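Local coordinates for protein AlkZ (Streptomyces sahachiroi, PDB 5UUJ) that belongs to the AlkZ-like DNA glycosylase family, a group of proteins related to those with a helix-turn-helix fold, at residues S29-V34 with D70-K75; V174-P179 with S192-D197. All coordinates share one frame; numbering follows the deposited sequence.

Interaction 1 of 2, residues S29-V34 with D70-K75; sequences SASDVV and DLSLMK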
ATOM      1  N   SER A  29       5.952  11.455  11.235  1.00 16.78           N
ATOM      2  CA  SER A  29       5.119  12.240  10.336  1.00 16.66           C
ATOM      3  C   SER A  29       4.361  11.298   9.406  1.00 15.64           C
ATOM      4  O   SER A  29       4.678  10.109   9.327  1.00 15.04           O
ATOM      5  CB  SER A  29       5.969  13.217   9.527  1.00 17.27           C
ATOM      6  OG  SER A  29       6.781  12.525   8.595  1.00 16.90           O
ATOM      7  N   ALA A  30       3.361  11.822   8.706  1.00 18.27           N
ATOM      8  CA  ALA A  30       2.626  11.019   7.736  1.00 17.53           C
ATOM      9  C   ALA A  30       3.566  10.525   6.638  1.00 14.99           C
ATOM     10  O   ALA A  30       3.425   9.404   6.151  1.00 15.51           O
ATOM     11  CB  ALA A  30       1.476  11.813   7.140  1.00 15.47           C
ATOM     12  N   SER A  31       4.527  11.364   6.259  1.00 16.01           N
ATOM     13  CA  SER A  31       5.518  10.992   5.250  1.00 17.27           C
ATOM     14  C   SER A  31       6.416   9.867   5.749  1.00 20.73           C
ATOM     15  O   SER A  31       6.772   8.972   4.984  1.00 16.56           O
ATOM     16  CB  SER A  31       6.371  12.198   4.854  1.00 17.54           C
ATOM     17  OG  SER A  31       5.605  13.140   4.125  1.00 32.41           O
ATOM     18  N   ASP A  32       6.785   9.916   7.028  1.00 17.31           N
ATOM     19  CA  ASP A  32       7.586   8.852   7.634  1.00 16.96           C
ATOM     20  C   ASP A  32       6.861   7.511   7.578  1.00 14.30           C
ATOM     21  O   ASP A  32       7.466   6.487   7.259  1.00 14.21           O
ATOM     22  CB  ASP A  32       7.930   9.181   9.092  1.00 17.44           C
ATOM     23  CG  ASP A  32       8.916  10.326   9.222  1.00 22.28           C
ATOM     24  OD1 ASP A  32       9.652  10.599   8.251  1.00 20.30           O
ATOM     25  OD2 ASP A  32       8.958  10.948  10.304  1.00 23.81           O
ATOM     26  N   VAL A  33       5.567   7.522   7.887  1.00 13.89           N
ATOM     27  CA  VAL A  33       4.771   6.301   7.875  1.00 14.89           C
ATOM     28  C   VAL A  33       4.608   5.759   6.451  1.00 15.10           C
ATOM     29  O   VAL A  33       4.869   4.582   6.193  1.00 13.02           O
ATOM     30  CB  VAL A  33       3.377   6.531   8.500  1.00 13.34           C
ATOM     31  CG1 VAL A  33       2.497   5.290   8.352  1.00 13.05           C
ATOM     32  CG2 VAL A  33       3.517   6.899   9.960  1.00 13.74           C
ATOM     33  N   VAL A  34       4.176   6.617   5.534  1.00 13.48           N
ATOM     34  CA  VAL A  34       3.965   6.207   4.151  1.00 13.69           C
ATOM     35  C   VAL A  34       5.265   5.696   3.539  1.00 14.02           C
ATOM     36  O   VAL A  34       5.273   4.680   2.842  1.00 14.15           O
ATOM     37  CB  VAL A  34       3.405   7.368   3.303  1.00 14.21           C
ATOM     38  CG1 VAL A  34       3.390   7.014   1.813  1.00 14.79           C
ATOM     39  CG2 VAL A  34       2.008   7.718   3.765  1.00 14.18           C
ATOM     40  N   ASP A  70       0.764  20.248   1.368  1.00 22.03           N
ATOM     41  CA  ASP A  70       2.074  20.871   1.160  1.00 23.18           C
ATOM     42  C   ASP A  70       2.946  20.020   0.232  1.00 22.18           C
ATOM     43  O   ASP A  70       4.150  20.247   0.117  1.00 22.69           O
ATOM     44  CB  ASP A  70       2.794  21.136   2.501  1.00 26.20           C
ATOM     45  CG  ASP A  70       3.110  19.866   3.290  1.00 33.50           C
ATOM     46  OD1 ASP A  70       3.368  18.802   2.686  1.00 31.08           O
ATOM     47  OD2 ASP A  70       3.126  19.944   4.539  1.00 40.36           O
ATOM     48  N   LEU A  71       2.321  19.037  -0.413  1.00 21.33           N
ATOM     49  CA  LEU A  71       2.934  18.273  -1.498  1.00 23.18           C
ATOM     50  C   LEU A  71       4.138  17.443  -1.054  1.00 23.08           C
ATOM     51  O   LEU A  71       5.058  17.210  -1.840  1.00 21.39           O
ATOM     52  CB  LEU A  71       3.350  19.212  -2.636  1.00 21.96           C
ATOM     53  CG  LEU A  71       2.243  20.120  -3.182  1.00 25.45           C
ATOM     54  CD1 LEU A  71       2.806  21.101  -4.199  1.00 24.29           C
ATOM     55  CD2 LEU A  71       1.112  19.303  -3.797  1.00 21.78           C
ATOM     56  N   SER A  72       4.126  16.989   0.196  1.00 20.19           N
ATOM     57  CA  SER A  72       5.134  16.042   0.663  1.00 23.10           C
ATOM     58  C   SER A  72       4.622  14.608   0.492  1.00 20.81           C
ATOM     59  O   SER A  72       5.353  13.649   0.731  1.00 19.57           O
ATOM     60  CB  SER A  72       5.521  16.317   2.124  1.00 20.64           C
ATOM     61  OG  SER A  72       4.394  16.321   2.978  1.00 37.26           O
ATOM     62  N   LEU A  73       3.365  14.476   0.070  1.00 18.46           N
ATOM     63  CA  LEU A  73       2.786  13.178  -0.272  1.00 17.86           C
ATOM     64  C   LEU A  73       2.056  13.270  -1.604  1.00 21.81           C
ATOM     65  O   LEU A  73       1.490  14.312  -1.934  1.00 18.20           O
ATOM     66  CB  LEU A  73       1.821  12.702   0.817  1.00 17.21           C
ATOM     67  CG  LEU A  73       2.436  12.178   2.114  1.00 17.00           C
ATOM     68  CD1 LEU A  73       1.341  11.821   3.100  1.00 16.62           C
ATOM     69  CD2 LEU A  73       3.322  10.976   1.853  1.00 16.75           C
HETATM   70  N   MSE A  74       2.079  12.180  -2.366  1.00 20.49           N
HETATM   71  CA  MSE A  74       1.354  12.113  -3.630  1.00 19.68           C
HETATM   72  C   MSE A  74       0.353  10.967  -3.601  1.00 17.59           C
HETATM   73  O   MSE A  74       0.499  10.017  -2.831  1.00 16.27           O
HETATM   74  CB  MSE A  74       2.322  11.948  -4.809  1.00 18.24           C
HETATM   75  CG  MSE A  74       2.690  10.513  -5.154  1.00 20.27           C
HETATM   76 SE   MSE A  74       4.026  10.395  -6.581  1.00 30.27          SE
HETATM   77  CE  MSE A  74       2.932  10.914  -8.110  1.00 19.14           C
ATOM     78  N   LYS A  75      -0.676  11.079  -4.431  1.00 20.93           N
ATOM     79  CA  LYS A  75      -1.643  10.006  -4.614  1.00 22.28           C
ATOM     80  C   LYS A  75      -1.606   9.554  -6.064  1.00 22.38           C
ATOM     81  O   LYS A  75      -1.791  10.356  -6.981  1.00 18.93           O
ATOM     82  CB  LYS A  75      -3.053  10.460  -4.229  1.00 21.78           C
ATOM     83  CG  LYS A  75      -3.203  10.843  -2.767  1.00 28.25           C
ATOM     84  CD  LYS A  75      -4.554  11.484  -2.484  1.00 26.98           C
ATOM     85  CE  LYS A  75      -5.696  10.512  -2.716  1.00 30.33           C
ATOM     86  NZ  LYS A  75      -7.006  11.086  -2.295  1.00 32.20           N
TER
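Helix 30-36 and the turn from helix 62-69 into strand 74-77 meet in what is consistent with a winged-helix unit, where Ala30, Ser31 and Val34 pack against Leu73. The isobutyl group of Leu73 leans across to the helix, and its two methyls split the work. Leu73 CD1 meets Ala30 CB at 4.0 Å. Leu73 CD2 lies 3.9 Å from Val34 CB and is also touched by both Val34 methyls, so it rests on the whole branch of that side chain. The leucine reaches there with CG anti to its own carbonyl carbon (chi1 -75°).

Beside this buried apolar part is a polar one. Ser31 OG passes 3.9 Å from Leu73 CG and lies 3.4 Å from Ser72 O, but its hydrogen bond runs to Glu67 OE1. Glu67 OE2 takes Ala30 N. One carboxylate of helix 62-69 thus holds two residues of the first turn of helix 30-36. A Schellman motif with Leu71 at C-prime ends helix 62-69 and places Ser72 and Leu73 beside that turn. The start of helix 30-36 carries a capping box: Asp32 N donates to Ser29 OG at 3.0 Å, and Ser29 N meets Asp32 OD2 from above the carboxylate plane at 3.2 Å.

Interaction 2 of 2, residues V174-P179 with S192-D197; sequences VLCHGP and SQFGAD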
ATOM      1  N   VAL A 174       3.420   9.912 -15.723  1.00 19.10           N
ATOM      2  CA  VAL A 174       2.931  11.082 -16.450  1.00 18.25           C
ATOM      3  C   VAL A 174       1.621  11.610 -15.872  1.00 17.98           C
ATOM      4  O   VAL A 174       1.091  12.607 -16.356  1.00 18.71           O
ATOM      5  CB  VAL A 174       2.734  10.786 -17.958  1.00 20.48           C
ATOM      6  CG1 VAL A 174       4.053  10.376 -18.594  1.00 19.90           C
ATOM      7  CG2 VAL A 174       1.673   9.715 -18.185  1.00 19.15           C
ATOM      8  N   LEU A 175       1.095  10.954 -14.842  1.00 19.65           N
ATOM      9  CA  LEU A 175      -0.077  11.484 -14.154  1.00 19.79           C
ATOM     10  C   LEU A 175      -0.160  11.025 -12.708  1.00 18.94           C
ATOM     11  O   LEU A 175       0.331   9.959 -12.338  1.00 16.76           O
ATOM     12  CB  LEU A 175      -1.374  11.112 -14.899  1.00 22.44           C
ATOM     13  CG  LEU A 175      -1.970   9.697 -14.918  1.00 22.37           C
ATOM     14  CD1 LEU A 175      -2.668   9.309 -13.628  1.00 26.23           C
ATOM     15  CD2 LEU A 175      -2.972   9.609 -16.055  1.00 26.24           C
ATOM     16  N   CYS A 176      -0.782  11.873 -11.898  1.00 16.29           N
ATOM     17  CA  CYS A 176      -1.069  11.579 -10.504  1.00 20.89           C
ATOM     18  C   CYS A 176      -2.204  12.499 -10.093  1.00 19.82           C
ATOM     19  O   CYS A 176      -2.628  13.335 -10.886  1.00 17.46           O
ATOM     20  CB  CYS A 176       0.161  11.796  -9.622  1.00 20.78           C
ATOM     21  SG  CYS A 176       0.779  13.503  -9.627  1.00 17.73           S
ATOM     22  N   HIS A 177      -2.698  12.356  -8.870  1.00 20.76           N
ATOM     23  CA  HIS A 177      -3.730  13.259  -8.377  1.00 17.08           C
ATOM     24  C   HIS A 177      -3.181  14.668  -8.195  1.00 19.40           C
ATOM     25  O   HIS A 177      -2.060  14.853  -7.721  1.00 18.49           O
ATOM     26  CB  HIS A 177      -4.301  12.775  -7.045  1.00 17.95           C
ATOM     27  CG  HIS A 177      -5.306  11.673  -7.172  1.00 23.39           C
ATOM     28  ND1 HIS A 177      -6.395  11.567  -6.340  1.00 27.91           N
ATOM     29  CD2 HIS A 177      -5.379  10.627  -8.028  1.00 22.92           C
ATOM     30  CE1 HIS A 177      -7.105  10.503  -6.677  1.00 23.70           C
ATOM     31  NE2 HIS A 177      -6.506   9.915  -7.699  1.00 20.86           N
ATOM     32  N   GLY A 178      -3.978  15.657  -8.574  1.00 18.44           N
ATOM     33  CA  GLY A 178      -3.723  17.029  -8.184  1.00 19.05           C
ATOM     34  C   GLY A 178      -4.536  17.309  -6.937  1.00 19.60           C
ATOM     35  O   GLY A 178      -5.141  16.395  -6.376  1.00 19.42           O
ATOM     36  N   PRO A 179      -4.555  18.571  -6.491  1.00 22.36           N
ATOM     37  CA  PRO A 179      -5.437  18.926  -5.378  1.00 25.05           C
ATOM     38  C   PRO A 179      -6.893  18.738  -5.781  1.00 24.28           C
ATOM     39  O   PRO A 179      -7.239  19.038  -6.922  1.00 24.30           O
ATOM     40  CB  PRO A 179      -5.118  20.407  -5.122  1.00 25.58           C
ATOM     41  CG  PRO A 179      -3.815  20.663  -5.836  1.00 22.24           C
ATOM     42  CD  PRO A 179      -3.804  19.730  -6.996  1.00 24.09           C
ATOM     43  N   SER A 192       5.723  18.483 -12.740  1.00 20.48           N
ATOM     44  CA  SER A 192       5.396  19.894 -12.552  1.00 21.29           C
ATOM     45  C   SER A 192       4.874  20.178 -11.143  1.00 21.07           C
ATOM     46  O   SER A 192       5.070  21.270 -10.614  1.00 21.81           O
ATOM     47  CB  SER A 192       4.366  20.355 -13.594  1.00 22.94           C
ATOM     48  OG  SER A 192       3.097  19.762 -13.378  1.00 23.53           O
ATOM     49  N   GLN A 193       4.219  19.200 -10.526  1.00 22.34           N
ATOM     50  CA  GLN A 193       3.654  19.407  -9.193  1.00 19.99           C
ATOM     51  C   GLN A 193       4.703  19.313  -8.088  1.00 19.45           C
ATOM     52  O   GLN A 193       4.630  20.042  -7.103  1.00 25.36           O
ATOM     53  CB  GLN A 193       2.536  18.398  -8.915  1.00 18.95           C
ATOM     54  CG  GLN A 193       1.892  18.579  -7.549  1.00 18.56           C
ATOM     55  CD  GLN A 193       0.547  17.888  -7.432  1.00 21.59           C
ATOM     56  OE1 GLN A 193      -0.484  18.545  -7.289  1.00 24.41           O
ATOM     57  NE2 GLN A 193       0.550  16.560  -7.486  1.00 20.33           N
ATOM     58  N   PHE A 194       5.678  18.425  -8.253  1.00 19.07           N
ATOM     59  CA  PHE A 194       6.620  18.128  -7.177  1.00 19.54           C
ATOM     60  C   PHE A 194       8.027  18.684  -7.416  1.00 21.86           C
ATOM     61  O   PHE A 194       8.866  18.646  -6.520  1.00 20.40           O
ATOM     62  CB  PHE A 194       6.675  16.616  -6.958  1.00 17.96           C
ATOM     63  CG  PHE A 194       5.352  16.028  -6.560  1.00 18.53           C
ATOM     64  CD1 PHE A 194       4.795  16.324  -5.324  1.00 17.17           C
ATOM     65  CD2 PHE A 194       4.655  15.197  -7.422  1.00 17.07           C
ATOM     66  CE1 PHE A 194       3.570  15.795  -4.955  1.00 19.90           C
ATOM     67  CE2 PHE A 194       3.430  14.663  -7.057  1.00 16.03           C
ATOM     68  CZ  PHE A 194       2.888  14.965  -5.823  1.00 16.11           C
ATOM     69  N   GLY A 195       8.276  19.203  -8.615  1.00 20.80           N
ATOM     70  CA  GLY A 195       9.527  19.878  -8.916  1.00 22.13           C
ATOM     71  C   GLY A 195      10.777  19.088  -8.566  1.00 22.28           C
ATOM     72  O   GLY A 195      10.961  17.959  -9.020  1.00 21.67           O
ATOM     73  N   ALA A 196      11.636  19.687  -7.748  1.00 23.28           N
ATOM     74  CA  ALA A 196      12.920  19.088  -7.401  1.00 23.83           C
ATOM     75  C   ALA A 196      12.772  17.798  -6.592  1.00 22.56           C
ATOM     76  O   ALA A 196      13.729  17.040  -6.457  1.00 22.84           O
ATOM     77  CB  ALA A 196      13.764  20.085  -6.635  1.00 25.36           C
ATOM     78  N   ASP A 197      11.583  17.554  -6.051  1.00 21.33           N
ATOM     79  CA  ASP A 197      11.322  16.316  -5.323  1.00 27.73           C
ATOM     80  C   ASP A 197      11.035  15.140  -6.255  1.00 26.33           C
ATOM     81  O   ASP A 197      11.025  13.994  -5.817  1.00 24.27           O
ATOM     82  CB  ASP A 197      10.145  16.496  -4.361  1.00 24.78           C
ATOM     83  CG  ASP A 197      10.512  17.305  -3.139  1.00 28.79           C
ATOM     84  OD1 ASP A 197      11.637  17.130  -2.625  1.00 28.61           O
ATOM     85  OD2 ASP A 197       9.678  18.120  -2.694  1.00 35.54           O
TER
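Gln193, on the last turn of helix 190-194, reaches over to strand 176-177 and grips its backbone. Gln193 NE2 donates to His177 O at 3.1 Å. The bond is nearly straight, with an angle of 167° at the hydrogen, and it lies in the carbonyl plane. The acceptor also lies close to the amide plane of Gln193. This favours one setting of the amide end. The side chain spans the gap because CG is anti to the backbone N (chi1 -179°) and the chain stays extended beyond it.

The tight part is on the Cys176 side. The thiol lies between the Gln193 amide and the Phe194 ring edge. Cys176 SG lies 3.7 Å from Gln193 NE2 and 3.9 Å from Phe194 CE2. It approaches the phenyl ring near the ring plane, and the line from SG to the ring centroid is 75° off the ring normal. This is a sulfur-aromatic contact of the edge type. Gln193 also covers one face of the ring, with its CG 4.0 Å above the Phe194 plane and over the centre. Cys176 and Phe194 are both buried. His177 is buried too, and turns its ring away from the helix to Trp77.

The other end is looser. The nearest atoms of 174-179 to Gln193 OE1 are carbons, Pro179 CD at 3.5 Å and Gly178 CA at 3.7 Å. The proline is exposed, and the glutamine itself is partly exposed.

Strands 176-177 and 186-188 form a hairpin consistent with the wing of a winged helix, whose third strand is 136-137. Helix 190-194 follows that wing directly and folds back on its first strand.

Overall arrangement
Both segments of interaction 1 come earlier in the chain than those of interaction 2. Their centres are 13 Å apart. Each has one segment on an outer strand of a three-stranded antiparallel sheet of order 1-3-2, as expected for winged helices. These are strand 74-77 in one sheet and strand 176-177 in the other. The two edges meet: His177 N lies 2.9 Å from Lys75 O, a probable hydrogen bond. The side chain of Met74, a selenomethionine, packs on Cys176 and Phe194, and Leu71 touches Gln193 and Phe194. The segments 70-75 and 174-179 therefore join the two sheets edge to edge, and helix 190-194 packs against both.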